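Local coordinates for lipoprotein (Mycoplasma mycoides subsp. capri, PDB 7ADK) that probably acts as a cell-surface serine protease of the chymotrypsin-like PA clan, at residues Thr212-Gln223 against Gly793-Gly801. Sequence-based numbering, arbitrary orientation.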
ATOM      1  N   THR B 212      44.226 -27.261   9.075  1.00 96.21           N
ATOM      2  CA  THR B 212      44.688 -25.858   9.011  1.00 96.21           C
ATOM      3  C   THR B 212      43.560 -24.860   9.306  1.00 96.21           C
ATOM      4  O   THR B 212      43.813 -23.729   9.710  1.00 96.21           O
ATOM      5  CB  THR B 212      45.354 -25.563   7.661  1.00 96.21           C
ATOM      6  OG1 THR B 212      46.446 -26.429   7.482  1.00 96.21           O
ATOM      7  CG2 THR B 212      45.909 -24.157   7.527  1.00 96.21           C
ATOM      8  N   LYS B 213      42.297 -25.295   9.234  1.00 96.05           N
ATOM      9  CA  LYS B 213      41.144 -24.561   9.772  1.00 96.05           C
ATOM     10  C   LYS B 213      41.127 -24.446  11.315  1.00 96.05           C
ATOM     11  O   LYS B 213      40.242 -23.800  11.866  1.00 96.05           O
ATOM     12  CB  LYS B 213      39.845 -25.150   9.199  1.00 96.05           C
ATOM     13  CG  LYS B 213      39.267 -26.235  10.113  1.00 96.05           C
ATOM     14  CD  LYS B 213      38.211 -27.112   9.445  1.00 96.05           C
ATOM     15  CE  LYS B 213      37.487 -28.015  10.461  1.00 96.05           C
ATOM     16  NZ  LYS B 213      38.398 -28.888  11.233  1.00 96.05           N
ATOM     17  N   GLN B 214      42.050 -25.064  12.060  1.00 95.87           N
ATOM     18  CA  GLN B 214      42.102 -24.826  13.513  1.00 95.87           C
ATOM     19  C   GLN B 214      42.482 -23.373  13.862  1.00 95.87           C
ATOM     20  O   GLN B 214      42.144 -22.889  14.941  1.00 95.87           O
ATOM     21  CB  GLN B 214      43.026 -25.833  14.211  1.00 95.87           C
ATOM     22  CG  GLN B 214      42.398 -27.233  14.317  1.00 95.87           C
ATOM     23  CD  GLN B 214      43.125 -28.151  15.297  1.00 95.87           C
ATOM     24  OE1 GLN B 214      43.584 -27.760  16.359  1.00 95.87           O
ATOM     25  NE2 GLN B 214      43.253 -29.411  15.003  1.00 95.87           N
ATOM     26  N   GLU B 215      43.122 -22.645  12.948  1.00 94.56           N
ATOM     27  CA  GLU B 215      43.364 -21.206  13.082  1.00 94.56           C
ATOM     28  C   GLU B 215      42.115 -20.358  12.766  1.00 94.56           C
ATOM     29  O   GLU B 215      41.891 -19.328  13.404  1.00 94.56           O
ATOM     30  CB  GLU B 215      44.535 -20.816  12.168  1.00 94.56           C
ATOM     31  CG  GLU B 215      45.922 -20.966  12.798  1.00 94.56           C
ATOM     32  CD  GLU B 215      46.174 -22.268  13.565  1.00 94.56           C
ATOM     33  OE1 GLU B 215      46.449 -22.196  14.782  1.00 94.56           O
ATOM     34  OE2 GLU B 215      46.151 -23.357  12.957  1.00 94.56           O
ATOM     35  N   ASN B 216      41.287 -20.777  11.812  1.00 88.26           N
ATOM     36  CA  ASN B 216      40.036 -20.127  11.405  1.00 88.26           C
ATOM     37  C   ASN B 216      39.108 -21.194  10.812  1.00 88.26           C
ATOM     38  O   ASN B 216      39.521 -21.953   9.941  1.00 88.26           O
ATOM     39  CB  ASN B 216      40.328 -19.032  10.367  1.00 88.26           C
ATOM     40  CG  ASN B 216      41.091 -19.552   9.159  1.00 88.26           C
ATOM     41  OD1 ASN B 216      42.281 -19.808   9.210  1.00 88.26           O
ATOM     42  ND2 ASN B 216      40.446 -19.739   8.038  1.00 88.26           N
ATOM     43  N   ILE B 217      37.832 -21.216  11.187  1.00 85.72           N
ATOM     44  CA  ILE B 217      37.055 -22.473  11.214  1.00 85.72           C
ATOM     45  C   ILE B 217      35.996 -22.469  10.108  1.00 85.72           C
ATOM     46  O   ILE B 217      35.401 -21.436   9.836  1.00 85.72           O
ATOM     47  CB  ILE B 217      36.413 -22.636  12.626  1.00 85.72           C
ATOM     48  CG1 ILE B 217      37.465 -22.938  13.718  1.00 85.72           C
ATOM     49  CG2 ILE B 217      35.250 -23.640  12.692  1.00 85.72           C
ATOM     50  CD1 ILE B 217      37.881 -24.400  13.891  1.00 85.72           C
ATOM     51  N   LYS B 218      35.826 -23.637   9.465  1.00 84.97           N
ATOM     52  CA  LYS B 218      34.939 -24.027   8.338  1.00 84.97           C
ATOM     53  C   LYS B 218      34.763 -25.559   8.389  1.00 84.97           C
ATOM     54  O   LYS B 218      35.165 -26.164   9.380  1.00 84.97           O
ATOM     55  CB  LYS B 218      35.560 -23.580   6.998  1.00 84.97           C
ATOM     56  CG  LYS B 218      35.705 -22.064   6.944  1.00 84.97           C
ATOM     57  CD  LYS B 218      35.987 -21.427   5.594  1.00 84.97           C
ATOM     58  CE  LYS B 218      35.831 -19.930   5.815  1.00 84.97           C
ATOM     59  NZ  LYS B 218      35.891 -19.109   4.613  1.00 84.97           N
ATOM     60  N   LYS B 219      34.281 -26.232   7.336  1.00 91.25           N
ATOM     61  CA  LYS B 219      34.555 -27.674   7.108  1.00 91.25           C
ATOM     62  C   LYS B 219      34.537 -28.027   5.619  1.00 91.25           C
ATOM     63  O   LYS B 219      33.614 -27.655   4.921  1.00 91.25           O
ATOM     64  CB  LYS B 219      33.581 -28.534   7.930  1.00 91.25           C
ATOM     65  CG  LYS B 219      34.099 -29.958   8.169  1.00 91.25           C
ATOM     66  CD  LYS B 219      33.283 -30.681   9.246  1.00 91.25           C
ATOM     67  CE  LYS B 219      33.848 -32.066   9.564  1.00 91.25           C
ATOM     68  NZ  LYS B 219      33.097 -32.713  10.652  1.00 91.25           N
ATOM     69  N   PHE B 220      35.565 -28.684   5.105  1.00 88.75           N
ATOM     70  CA  PHE B 220      35.892 -28.698   3.670  1.00 88.75           C
ATOM     71  C   PHE B 220      34.836 -29.340   2.753  1.00 88.75           C
ATOM     72  O   PHE B 220      34.475 -28.743   1.743  1.00 88.75           O
ATOM     73  CB  PHE B 220      37.283 -29.340   3.498  1.00 88.75           C
ATOM     74  CG  PHE B 220      38.492 -28.408   3.552  1.00 88.75           C
ATOM     75  CD1 PHE B 220      38.429 -27.104   4.090  1.00 88.75           C
ATOM     76  CD2 PHE B 220      39.709 -28.852   3.010  1.00 88.75           C
ATOM     77  CE1 PHE B 220      39.534 -26.249   4.020  1.00 88.75           C
ATOM     78  CE2 PHE B 220      40.816 -27.996   2.943  1.00 88.75           C
ATOM     79  CZ  PHE B 220      40.726 -26.687   3.436  1.00 88.75           C
ATOM     80  N   ASP B 221      34.282 -30.501   3.099  1.00 88.44           N
ATOM     81  CA  ASP B 221      33.200 -31.120   2.315  1.00 88.44           C
ATOM     82  C   ASP B 221      31.840 -30.407   2.465  1.00 88.44           C
ATOM     83  O   ASP B 221      31.021 -30.447   1.549  1.00 88.44           O
ATOM     84  CB  ASP B 221      33.055 -32.584   2.718  1.00 88.44           C
ATOM     85  CG  ASP B 221      32.003 -33.291   1.867  1.00 88.44           C
ATOM     86  OD1 ASP B 221      32.162 -33.350   0.630  1.00 88.44           O
ATOM     87  OD2 ASP B 221      31.017 -33.799   2.430  1.00 88.44           O
ATOM     88  N   ASP B 222      31.588 -29.736   3.594  1.00 86.62           N
ATOM     89  CA  ASP B 222      30.432 -28.853   3.750  1.00 86.62           C
ATOM     90  C   ASP B 222      30.602 -27.635   2.840  1.00 86.62           C
ATOM     91  O   ASP B 222      29.724 -27.298   2.057  1.00 86.62           O
ATOM     92  CB  ASP B 222      30.236 -28.372   5.194  1.00 86.62           C
ATOM     93  CG  ASP B 222      29.906 -29.425   6.250  1.00 86.62           C
ATOM     94  OD1 ASP B 222      29.710 -30.618   5.925  1.00 86.62           O
ATOM     95  OD2 ASP B 222      29.822 -29.029   7.430  1.00 86.62           O
ATOM     96  N   GLN B 223      31.772 -27.012   2.878  1.00 85.48           N
ATOM     97  CA  GLN B 223      32.114 -25.808   2.131  1.00 85.48           C
ATOM     98  C   GLN B 223      31.972 -25.986   0.617  1.00 85.48           C
ATOM     99  O   GLN B 223      31.607 -25.049  -0.078  1.00 85.48           O
ATOM    100  CB  GLN B 223      33.548 -25.401   2.498  1.00 85.48           C
ATOM    101  CG  GLN B 223      33.816 -23.948   2.178  1.00 85.48           C
ATOM    102  CD  GLN B 223      35.277 -23.634   1.977  1.00 85.48           C
ATOM    103  OE1 GLN B 223      35.699 -23.278   0.895  1.00 85.48           O
ATOM    104  NE2 GLN B 223      36.108 -23.786   2.972  1.00 85.48           N
ATOM    105  N   GLY B 793      41.881  -6.160   6.037  1.00 71.21           N
ATOM    106  CA  GLY B 793      42.354  -7.434   5.549  1.00 71.21           C
ATOM    107  C   GLY B 793      42.100  -8.542   6.556  1.00 71.21           C
ATOM    108  O   GLY B 793      41.669  -8.313   7.678  1.00 71.21           O
ATOM    109  N   TYR B 794      42.371  -9.766   6.131  1.00 76.01           N
ATOM    110  CA  TYR B 794      42.314 -10.968   6.945  1.00 76.01           C
ATOM    111  C   TYR B 794      43.300 -11.978   6.372  1.00 76.01           C
ATOM    112  O   TYR B 794      43.451 -12.055   5.146  1.00 76.01           O
ATOM    113  CB  TYR B 794      40.897 -11.543   6.979  1.00 76.01           C
ATOM    114  CG  TYR B 794      40.706 -12.551   8.087  1.00 76.01           C
ATOM    115  CD1 TYR B 794      40.339 -12.111   9.367  1.00 76.01           C
ATOM    116  CD2 TYR B 794      40.898 -13.928   7.847  1.00 76.01           C
ATOM    117  CE1 TYR B 794      40.136 -13.037  10.401  1.00 76.01           C
ATOM    118  CE2 TYR B 794      40.738 -14.854   8.889  1.00 76.01           C
ATOM    119  CZ  TYR B 794      40.346 -14.411  10.168  1.00 76.01           C
ATOM    120  OH  TYR B 794      40.202 -15.283  11.193  1.00 76.01           O
ATOM    121  N   ASP B 795      43.962 -12.745   7.229  1.00 80.65           N
ATOM    122  CA  ASP B 795      44.952 -13.740   6.834  1.00 80.65           C
ATOM    123  C   ASP B 795      44.439 -15.146   7.158  1.00 80.65           C
ATOM    124  O   ASP B 795      44.057 -15.425   8.294  1.00 80.65           O
ATOM    125  CB  ASP B 795      46.275 -13.406   7.535  1.00 80.65           C
ATOM    126  CG  ASP B 795      47.464 -14.260   7.093  1.00 80.65           C
ATOM    127  OD1 ASP B 795      47.278 -15.372   6.559  1.00 80.65           O
ATOM    128  OD2 ASP B 795      48.608 -13.806   7.280  1.00 80.65           O
ATOM    129  N   TYR B 796      44.446 -16.032   6.169  1.00 77.78           N
ATOM    130  CA  TYR B 796      43.972 -17.410   6.260  1.00 77.78           C
ATOM    131  C   TYR B 796      45.065 -18.457   6.556  1.00 77.78           C
ATOM    132  O   TYR B 796      44.806 -19.652   6.433  1.00 77.78           O
ATOM    133  CB  TYR B 796      43.215 -17.741   4.974  1.00 77.78           C
ATOM    134  CG  TYR B 796      42.038 -16.838   4.682  1.00 77.78           C
ATOM    135  CD1 TYR B 796      40.860 -16.975   5.432  1.00 77.78           C
ATOM    136  CD2 TYR B 796      42.094 -15.905   3.630  1.00 77.78           C
ATOM    137  CE1 TYR B 796      39.726 -16.220   5.099  1.00 77.78           C
ATOM    138  CE2 TYR B 796      40.963 -15.138   3.306  1.00 77.78           C
ATOM    139  CZ  TYR B 796      39.762 -15.323   4.017  1.00 77.78           C
ATOM    140  OH  TYR B 796      38.617 -14.692   3.659  1.00 77.78           O
ATOM    141  N   LYS B 797      46.291 -18.057   6.909  1.00 83.35           N
ATOM    142  CA  LYS B 797      47.378 -18.960   7.337  1.00 83.35           C
ATOM    143  C   LYS B 797      47.660 -20.065   6.308  1.00 83.35           C
ATOM    144  O   LYS B 797      47.816 -21.234   6.637  1.00 83.35           O
ATOM    145  CB  LYS B 797      47.131 -19.473   8.772  1.00 83.35           C
ATOM    146  CG  LYS B 797      47.240 -18.393   9.861  1.00 83.35           C
ATOM    147  CD  LYS B 797      45.966 -17.577  10.064  1.00 83.35           C
ATOM    148  CE  LYS B 797      46.151 -16.484  11.120  1.00 83.35           C
ATOM    149  NZ  LYS B 797      44.943 -15.636  11.217  1.00 83.35           N
ATOM    150  N   ASN B 798      47.677 -19.676   5.034  1.00 83.07           N
ATOM    151  CA  ASN B 798      47.829 -20.519   3.844  1.00 83.07           C
ATOM    152  C   ASN B 798      46.719 -21.562   3.567  1.00 83.07           C
ATOM    153  O   ASN B 798      46.892 -22.408   2.688  1.00 83.07           O
ATOM    154  CB  ASN B 798      49.262 -21.081   3.742  1.00 83.07           C
ATOM    155  CG  ASN B 798      50.325 -20.005   3.712  1.00 83.07           C
ATOM    156  OD1 ASN B 798      51.056 -19.795   4.659  1.00 83.07           O
ATOM    157  ND2 ASN B 798      50.434 -19.270   2.639  1.00 83.07           N
ATOM    158  N   LEU B 799      45.568 -21.516   4.243  1.00 80.91           N
ATOM    159  CA  LEU B 799      44.444 -22.430   3.998  1.00 80.91           C
ATOM    160  C   LEU B 799      43.964 -22.385   2.537  1.00 80.91           C
ATOM    161  O   LEU B 799      43.693 -23.411   1.912  1.00 80.91           O
ATOM    162  CB  LEU B 799      43.305 -22.026   4.946  1.00 80.91           C
ATOM    163  CG  LEU B 799      42.068 -22.931   4.907  1.00 80.91           C
ATOM    164  CD1 LEU B 799      42.347 -24.250   5.588  1.00 80.91           C
ATOM    165  CD2 LEU B 799      40.924 -22.254   5.644  1.00 80.91           C
ATOM    166  N   PHE B 800      43.910 -21.162   2.007  1.00 76.69           N
ATOM    167  CA  PHE B 800      43.558 -20.815   0.635  1.00 76.69           C
ATOM    168  C   PHE B 800      44.816 -20.538  -0.218  1.00 76.69           C
ATOM    169  O   PHE B 800      44.790 -19.723  -1.135  1.00 76.69           O
ATOM    170  CB  PHE B 800      42.565 -19.637   0.681  1.00 76.69           C
ATOM    171  CG  PHE B 800      41.191 -19.945   1.259  1.00 76.69           C
ATOM    172  CD1 PHE B 800      40.800 -19.406   2.495  1.00 76.69           C
ATOM    173  CD2 PHE B 800      40.298 -20.787   0.572  1.00 76.69           C
ATOM    174  CE1 PHE B 800      39.546 -19.705   3.051  1.00 76.69           C
ATOM    175  CE2 PHE B 800      39.043 -21.094   1.122  1.00 76.69           C
ATOM    176  CZ  PHE B 800      38.670 -20.564   2.363  1.00 76.69           C
ATOM    177  N   GLY B 801      45.952 -21.169   0.089  1.00 78.92           N
ATOM    178  CA  GLY B 801      47.193 -21.017  -0.665  1.00 78.92           C
ATOM    179  C   GLY B 801      47.838 -19.656  -0.454  1.00 78.92           C
ATOM    180  O   GLY B 801      48.131 -19.277   0.676  1.00 78.92           O
TER
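Residues 212-216 and 796-799 run past each other in opposite directions, Thr-212 CA lying 6.1 Å from Leu-799 CA and Asn-216 CA 7.0 Å from Tyr-796 CA. The second partner is a type I' beta turn, Tyr-796 to Leu-799, in the loop between strands 783-792 and 807-809 of the PA-clan peptidase; the first leads from the end of helix 208-212 into helix 220-226. It illustrates how a region distant in sequence can be joined to a peptidase loop by packing, without a hydrogen bond between the two segments. Leu-799 is the side chain most covered by the other segment. Its CG stands opposite the backbone N (chi1 -176°), and the two methyls divide the work: Leu-799 CD1 lies 3.6 Å from Phe-220 CZ and also reaches Thr-212 CB, while CD2 meets Asn-216 ND2. The Phe-220 ring also stacks on Tyr-232.

Asn-216 touches two tyrosines at their edges. Asn-216 ND2 approaches the rim of the Tyr-796 ring in the ring plane, 3.8 Å from Tyr-796 CD1, with the amide turned 56° from the ring; Asn-216 CB meets the hydroxyl of Tyr-794. The Tyr-796 ring is itself held between Phe-800 on one face and Tyr-794 on the other, and its OH bonds to Asp-714. Phe-800 in turn receives Lys-218 NZ and Gln-223 OE1 at its edge, not over a face; the ammonium is hydrogen-bonded to Ser-705.

Toward the solvent, the aliphatic part of Lys-797 crosses that of Glu-215, Lys-797 CD to Glu-215 CB at 4.1 Å. An Asx turn shapes the backbone here: Lys-797 N donates to Asp-795 OD1 at 2.9 Å, and Lys-797 NZ turns back to Asp-795 O, the bond meeting that oxygen at a C=O...N angle of 144°.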